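Local structure of histidine utilization repressor (Pseudomonas syringae pv. tomato, 2PKH) at residues Ile96-Asp101 with Leu106-Gly111. The protein probably represses the histidine utilization (hut) operon by binding its hutP region when inducer is absent, this chain being its C-terminal UTRA domain. Sequence-based numbering, arbitrary orientation.
Sequences ILAEAD and LQIDAG
A98 and I108 meet methyl to methyl: the CB of A98 and the CD1 of I108 lie 4.3 Å apart, each side chain leaving its backbone toward the opposite segment. With CD1 anti to CA (chi2 168°), I108 reaches out full length, and its terminal methyl is the part that meets the alanine. C103, C114 and the strand 126-136, through I134 and P136, pack around the pair. At the outer end L97 leans over the backbone of the returning loop, its CD2 resting 3.5 Å from G111 O and 3.9 Å from A110 O. Its CG stands anti to the carbonyl carbon (chi1 -68°), which swings the branched end closer to the loop than its CB direction alone would suggest. P113 of the second subunit also packs on L97. This is a worked example of a strand-helix-strand connection at the outermost strand, within this chain, of the antiparallel UTRA sheet: strand 88-97 ends, E99 occupies the N-cap position of helix 100-106, its N bonded to the E102 carboxylate, and a Schellman motif with Q107 at positive phi turns the chain back toward strand 113-123. No direct hydrogen bond joins the two segments; water does the bridging, and A110 O accepts from two waters. One of them accepts from A98 N at 2.8 Å. The other donates to A98 O at 2.7 Å.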
loop_
_atom_site.group_PDB
_atom_site.type_symbol
_atom_site.label_atom_id
_atom_site.label_comp_id
_atom_site.label_asym_id
_atom_site.label_seq_id
_atom_site.Cartn_x
_atom_site.Cartn_y
_atom_site.Cartn_z
ATOM N N ILE B 96 5.138 21.295 -5.242
ATOM C CA ILE B 96 5.837 22.564 -5.125
ATOM C C ILE B 96 6.454 22.969 -6.449
ATOM O O ILE B 96 6.539 22.164 -7.398
ATOM C CB ILE B 96 6.995 22.417 -4.068
ATOM C CG1 ILE B 96 8.075 21.487 -4.628
ATOM C CG2 ILE B 96 6.397 22.017 -2.614
ATOM C CD1 ILE B 96 9.470 21.598 -3.939
ATOM N N LEU B 97 6.939 24.207 -6.484
ATOM C CA LEU B 97 7.907 24.653 -7.540
ATOM C C LEU B 97 9.373 24.487 -7.051
ATOM O O LEU B 97 9.669 24.747 -5.888
ATOM C CB LEU B 97 7.633 26.114 -7.927
ATOM C CG LEU B 97 6.339 26.437 -8.653
ATOM C CD1 LEU B 97 6.209 27.923 -9.074
ATOM C CD2 LEU B 97 6.199 25.496 -9.881
ATOM N N ALA B 98 10.290 23.991 -7.904
ATOM C CA ALA B 98 11.653 23.847 -7.424
ATOM C C ALA B 98 12.384 25.203 -7.369
ATOM O O ALA B 98 11.961 26.194 -8.003
ATOM C CB ALA B 98 12.410 22.852 -8.336
ATOM N N GLU B 99 13.498 25.243 -6.650
ATOM C CA GLU B 99 14.363 26.434 -6.633
ATOM C C GLU B 99 15.107 26.500 -7.936
ATOM O O GLU B 99 15.316 25.462 -8.602
ATOM C CB GLU B 99 15.371 26.305 -5.473
ATOM C CG GLU B 99 14.721 26.315 -4.099
ATOM C CD GLU B 99 13.913 27.571 -3.885
ATOM O OE1 GLU B 99 14.447 28.670 -4.144
ATOM O OE2 GLU B 99 12.722 27.460 -3.535
ATOM N N ALA B 100 15.576 27.693 -8.292
ATOM C CA ALA B 100 16.296 27.864 -9.555
ATOM C C ALA B 100 17.464 26.844 -9.754
ATOM O O ALA B 100 17.625 26.278 -10.823
ATOM C CB ALA B 100 16.784 29.311 -9.703
ATOM N N ASP B 101 18.241 26.567 -8.725
ATOM C CA ASP B 101 19.365 25.636 -8.922
ATOM C C ASP B 101 18.880 24.215 -9.128
ATOM O O ASP B 101 19.496 23.450 -9.874
ATOM C CB ASP B 101 20.394 25.708 -7.800
ATOM C CG ASP B 101 21.139 27.027 -7.776
ATOM O OD1 ASP B 101 21.310 27.683 -8.834
ATOM O OD2 ASP B 101 21.568 27.426 -6.664
ATOM N N LEU B 106 17.580 19.401 -12.660
ATOM C CA LEU B 106 16.543 18.535 -13.261
ATOM C C LEU B 106 16.230 18.843 -14.719
ATOM O O LEU B 106 15.428 18.143 -15.337
ATOM C CB LEU B 106 15.220 18.634 -12.464
ATOM C CG LEU B 106 15.153 17.965 -11.073
ATOM C CD1 LEU B 106 13.797 18.255 -10.333
ATOM C CD2 LEU B 106 15.283 16.540 -11.240
ATOM N N GLN B 107 16.864 19.854 -15.286
ATOM C CA GLN B 107 16.564 20.254 -16.657
ATOM C C GLN B 107 15.054 20.414 -16.857
ATOM O O GLN B 107 14.480 19.776 -17.755
ATOM C CB GLN B 107 17.113 19.228 -17.663
ATOM C CG GLN B 107 18.652 19.287 -17.715
ATOM C CD GLN B 107 19.222 18.208 -18.595
ATOM O OE1 GLN B 107 19.017 18.187 -19.806
ATOM N NE2 GLN B 107 19.900 17.277 -17.981
ATOM N N ILE B 108 14.420 21.292 -16.061
ATOM C CA ILE B 108 12.957 21.555 -16.168
ATOM C C ILE B 108 12.699 23.060 -16.204
ATOM O O ILE B 108 13.572 23.888 -15.898
ATOM C CB ILE B 108 12.161 20.985 -14.956
ATOM C CG1 ILE B 108 12.840 21.376 -13.639
ATOM C CG2 ILE B 108 12.162 19.479 -15.041
ATOM C CD1 ILE B 108 11.984 21.111 -12.296
ATOM N N ASP B 109 11.501 23.391 -16.664
ATOM C CA ASP B 109 10.985 24.745 -16.681
ATOM C C ASP B 109 10.902 25.244 -15.244
ATOM O O ASP B 109 10.653 24.462 -14.349
ATOM C CB ASP B 109 9.605 24.676 -17.372
ATOM C CG ASP B 109 9.747 24.602 -18.910
ATOM O OD1 ASP B 109 10.884 24.645 -19.389
ATOM O OD2 ASP B 109 8.756 24.532 -19.655
ATOM N N ALA B 110 11.095 26.534 -15.031
ATOM C CA ALA B 110 10.976 27.104 -13.675
ATOM C C ALA B 110 9.542 26.895 -13.150
ATOM O O ALA B 110 9.320 26.634 -11.992
ATOM C CB ALA B 110 11.415 28.640 -13.712
ATOM N N GLY B 111 8.558 26.990 -14.006
ATOM C CA GLY B 111 7.157 26.793 -13.568
ATOM C C GLY B 111 6.636 25.315 -13.539
ATOM O O GLY B 111 5.430 25.046 -13.316
HETATM O O HOH W 1 9.551 24.190 -10.604
HETATM O O HOH W 2 10.952 27.712 -10.040
#